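PDB 6K9Z: galactose-1-phosphate uridylyltransferase from Pyrobaculum aerophilum str. IM2, which binds zinc and iron and probably transfers uridylyl groups between UDP-sugars and hexose 1-phosphates, the galactose-1-phosphate uridylyltransferase reaction. Local coordinates for residues R154-A159 against H266-G271. The protein carries 1 engineered substitution. Numbering follows the deposited sequence.
Sequences RAELQA and HFEIYG. With FE (Fe (III) ion), chain E.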
ATOM      1  N   ARG A 154     -10.508   9.831   0.597  1.00 18.08           N
ATOM      2  CA  ARG A 154     -10.628  11.039   1.439  1.00 19.55           C
ATOM      3  C   ARG A 154      -9.505  12.010   1.059  1.00 18.90           C
ATOM      4  O   ARG A 154      -9.784  13.211   0.983  1.00 18.27           O
ATOM      5  CB  ARG A 154     -10.555  10.738   2.931  1.00 23.14           C
ATOM      6  CG  ARG A 154     -10.732  11.959   3.838  1.00 26.94           C
ATOM      7  CD  ARG A 154     -10.797  11.583   5.311  1.00 32.16           C
ATOM      8  NE  ARG A 154     -12.072  10.978   5.803  1.00 37.56           N
ATOM      9  CZ  ARG A 154     -12.340   9.631   5.962  1.00 40.46           C
ATOM     10  NH1 ARG A 154     -11.465   8.704   5.594  1.00 38.29           N
ATOM     11  NH2 ARG A 154     -13.509   9.236   6.487  1.00 46.14           N
ATOM     12  N   ALA A 155      -8.252  11.549   0.984  1.00 18.61           N
ATOM     13  CA  ALA A 155      -7.093  12.423   0.662  1.00 19.21           C
ATOM     14  C   ALA A 155      -7.374  13.075  -0.714  1.00 17.98           C
ATOM     15  O   ALA A 155      -7.206  14.312  -0.857  1.00 18.07           O
ATOM     16  CB  ALA A 155      -5.820  11.619   0.654  1.00 20.05           C
ATOM     17  N   GLU A 156      -7.874  12.293  -1.682  1.00 16.46           N
ATOM     18  CA  GLU A 156      -8.092  12.818  -3.053  1.00 16.05           C
ATOM     19  C   GLU A 156      -9.219  13.866  -3.004  1.00 16.25           C
ATOM     20  O   GLU A 156      -9.105  14.909  -3.698  1.00 15.97           O
ATOM     21  CB  GLU A 156      -8.441  11.725  -4.047  1.00 15.64           C
ATOM     22  CG  GLU A 156      -7.406  10.618  -4.264  1.00 15.84           C
ATOM     23  CD  GLU A 156      -7.547   9.815  -5.543  1.00 16.22           C
ATOM     24  OE1 GLU A 156      -8.574  10.015  -6.287  1.00 16.29           O
ATOM     25  OE2 GLU A 156      -6.643   8.998  -5.840  1.00 16.61           O
ATOM     26  N   LEU A 157     -10.259  13.606  -2.229  1.00 16.51           N
ATOM     27  CA  LEU A 157     -11.427  14.520  -2.124  1.00 17.41           C
ATOM     28  C   LEU A 157     -10.955  15.834  -1.518  1.00 18.57           C
ATOM     29  O   LEU A 157     -11.336  16.930  -2.001  1.00 18.92           O
ATOM     30  CB  LEU A 157     -12.485  13.855  -1.262  1.00 17.95           C
ATOM     31  CG  LEU A 157     -13.324  12.770  -1.941  1.00 17.77           C
ATOM     32  CD1 LEU A 157     -14.012  11.940  -0.902  1.00 18.38           C
ATOM     33  CD2 LEU A 157     -14.333  13.341  -2.941  1.00 18.42           C
ATOM     34  N   GLN A 158     -10.141  15.761  -0.465  1.00 19.28           N
ATOM     35  CA  GLN A 158      -9.697  16.976   0.221  1.00 21.30           C
ATOM     36  C   GLN A 158      -8.823  17.778  -0.758  1.00 21.23           C
ATOM     37  O   GLN A 158      -9.031  18.997  -0.880  1.00 21.59           O
ATOM     38  CB  GLN A 158      -9.025  16.641   1.556  1.00 23.87           C
ATOM     39  CG  GLN A 158      -8.582  17.890   2.300  1.00 27.22           C
ATOM     40  CD  GLN A 158      -9.782  18.711   2.731  1.00 30.23           C
ATOM     41  OE1 GLN A 158     -10.858  18.172   3.034  1.00 33.01           O
ATOM     42  NE2 GLN A 158      -9.623  20.034   2.791  1.00 32.90           N
ATOM     43  N   ALA A 159      -7.851  17.176  -1.438  1.00 20.14           N
ATOM     44  CA  ALA A 159      -6.995  17.943  -2.371  1.00 21.03           C
ATOM     45  C   ALA A 159      -7.865  18.528  -3.497  1.00 20.62           C
ATOM     46  O   ALA A 159      -7.593  19.685  -3.876  1.00 22.31           O
ATOM     47  CB  ALA A 159      -5.919  17.069  -2.978  1.00 20.92           C
ATOM     48  N   HIS A 266     -13.172   8.102 -11.509  1.00 13.37           N
ATOM     49  CA  HIS A 266     -12.173   7.499 -12.433  1.00 12.74           C
ATOM     50  C   HIS A 266     -11.909   6.075 -11.953  1.00 12.75           C
ATOM     51  O   HIS A 266     -11.983   5.850 -10.698  1.00 12.82           O
ATOM     52  CB  HIS A 266     -10.889   8.339 -12.501  1.00 12.94           C
ATOM     53  CG  HIS A 266     -10.367   8.763 -11.155  1.00 12.51           C
ATOM     54  ND1 HIS A 266     -10.938   9.810 -10.413  1.00 12.38           N
ATOM     55  CD2 HIS A 266      -9.321   8.325 -10.430  1.00 12.63           C
ATOM     56  CE1 HIS A 266     -10.256   9.961  -9.283  1.00 13.83           C
ATOM     57  NE2 HIS A 266      -9.235   9.121  -9.284  1.00 12.50           N
ATOM     58  N   PHE A 267     -11.581   5.178 -12.874  1.00 12.75           N
ATOM     59  CA  PHE A 267     -11.042   3.849 -12.561  1.00 13.38           C
ATOM     60  C   PHE A 267      -9.517   3.950 -12.535  1.00 13.78           C
ATOM     61  O   PHE A 267      -8.947   4.567 -13.451  1.00 14.53           O
ATOM     62  CB  PHE A 267     -11.525   2.799 -13.542  1.00 13.81           C
ATOM     63  CG  PHE A 267     -12.998   2.503 -13.432  1.00 14.15           C
ATOM     64  CD1 PHE A 267     -13.921   3.341 -14.057  1.00 15.14           C
ATOM     65  CD2 PHE A 267     -13.454   1.433 -12.699  1.00 15.56           C
ATOM     66  CE1 PHE A 267     -15.285   3.054 -13.998  1.00 15.59           C
ATOM     67  CE2 PHE A 267     -14.804   1.132 -12.679  1.00 15.59           C
ATOM     68  CZ  PHE A 267     -15.722   1.983 -13.238  1.00 15.92           C
ATOM     69  N   GLU A 268      -8.892   3.415 -11.475  1.00 13.76           N
ATOM     70  CA  GLU A 268      -7.419   3.257 -11.461  1.00 13.91           C
ATOM     71  C   GLU A 268      -7.141   1.771 -11.682  1.00 13.85           C
ATOM     72  O   GLU A 268      -7.709   0.929 -10.972  1.00 14.14           O
ATOM     73  CB  GLU A 268      -6.764   3.842 -10.217  1.00 14.19           C
ATOM     74  CG  GLU A 268      -7.102   5.284  -9.952  1.00 14.75           C
ATOM     75  CD  GLU A 268      -6.304   5.956  -8.870  1.00 15.79           C
ATOM     76  OE1 GLU A 268      -6.284   7.193  -8.861  1.00 16.72           O
ATOM     77  OE2 GLU A 268      -5.758   5.230  -8.022  1.00 16.72           O
ATOM     78  N   ILE A 269      -6.225   1.481 -12.601  1.00 13.82           N
ATOM     79  CA  ILE A 269      -5.765   0.107 -12.838  1.00 14.33           C
ATOM     80  C   ILE A 269      -4.252   0.067 -12.580  1.00 14.54           C
ATOM     81  O   ILE A 269      -3.515   0.846 -13.232  1.00 13.90           O
ATOM     82  CB  ILE A 269      -6.129  -0.333 -14.264  1.00 15.31           C
ATOM     83  CG1 ILE A 269      -7.623  -0.353 -14.558  1.00 15.46           C
ATOM     84  CG2 ILE A 269      -5.534  -1.688 -14.544  1.00 15.66           C
ATOM     85  CD1 ILE A 269      -7.913  -0.305 -16.053  1.00 16.89           C
ATOM     86  N   TYR A 270      -3.827  -0.852 -11.717  1.00 14.90           N
ATOM     87  CA  TYR A 270      -2.416  -1.078 -11.333  1.00 15.51           C
ATOM     88  C   TYR A 270      -2.028  -2.429 -11.899  1.00 16.90           C
ATOM     89  O   TYR A 270      -2.384  -3.395 -11.303  1.00 16.42           O
ATOM     90  CB  TYR A 270      -2.231  -1.019  -9.829  1.00 15.67           C
ATOM     91  CG  TYR A 270      -2.926   0.095  -9.103  1.00 15.30           C
ATOM     92  CD1 TYR A 270      -3.102   1.351  -9.636  1.00 15.71           C
ATOM     93  CD2 TYR A 270      -3.344  -0.121  -7.803  1.00 16.26           C
ATOM     94  CE1 TYR A 270      -3.686   2.380  -8.913  1.00 14.91           C
ATOM     95  CE2 TYR A 270      -3.964   0.869  -7.055  1.00 16.25           C
ATOM     96  CZ  TYR A 270      -4.166   2.126  -7.635  1.00 16.06           C
ATOM     97  OH  TYR A 270      -4.787   3.083  -6.883  1.00 16.03           O
ATOM     98  N   GLY A 271      -1.377  -2.451 -13.066  1.00 17.41           N
ATOM     99  CA  GLY A 271      -0.750  -3.668 -13.600  1.00 17.64           C
ATOM    100  C   GLY A 271       0.542  -3.925 -12.893  1.00 18.44           C
ATOM    101  O   GLY A 271       1.386  -2.975 -12.809  1.00 18.19           O
TER
HETATM  102 FE    FE E 403      -7.746   8.531  -7.751  1.00 14.53          FE
HETATM  103  O   HOH W   1      -6.309  10.051  -8.539  1.00 15.61           O
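E156 on one side and H266 and E268 on the other close on a single iron(III) ion, a site that ties helix 151-167 to strand 266-271 in the half-barrel of this HIT-clan enzyme. The two segments lie well apart, 11.5 Å between the CA atoms of E156 and H266, and only side chains bridge the gap. E156 reaches in with CG anti to its own carbonyl carbon (chi1 -61°) and an extended chain beyond. The E156 carboxylate is bidentate, with OE1 2.2 Å and OE2 2.3 Å from the iron. From the strand, H266 binds the iron through NE2 at 2.2 Å. Its ring lies almost in the plane of the E156 carboxylate, 6° off, with E156 OE1 at the ring edge; that oxygen and NE2 are neighbours because they share the metal, with no hydrogen bond between them. Y263 OH, from the loop before the strand, also hydrogen-bonds E156 OE1, while H266 ND1 hydrogen-bonds the backbone carbonyl of H264, itself a zinc ligand; this bond and the NE2-iron bond together fix the ring's rotation. E268, two residues along on the same face of the strand, comes from the opposite direction to E156 and gives the iron one oxygen, E268 OE1, at 2.3 Å. The two carboxylate planes are turned 48° apart. H252 of the adjacent strand and a water complete six donor atoms. The other E268 oxygen, OE2, is 3.9 Å from the iron and instead accepts a hydrogen bond from Y270 OH, 2.6 Å away and nearly in line with the C-O bond.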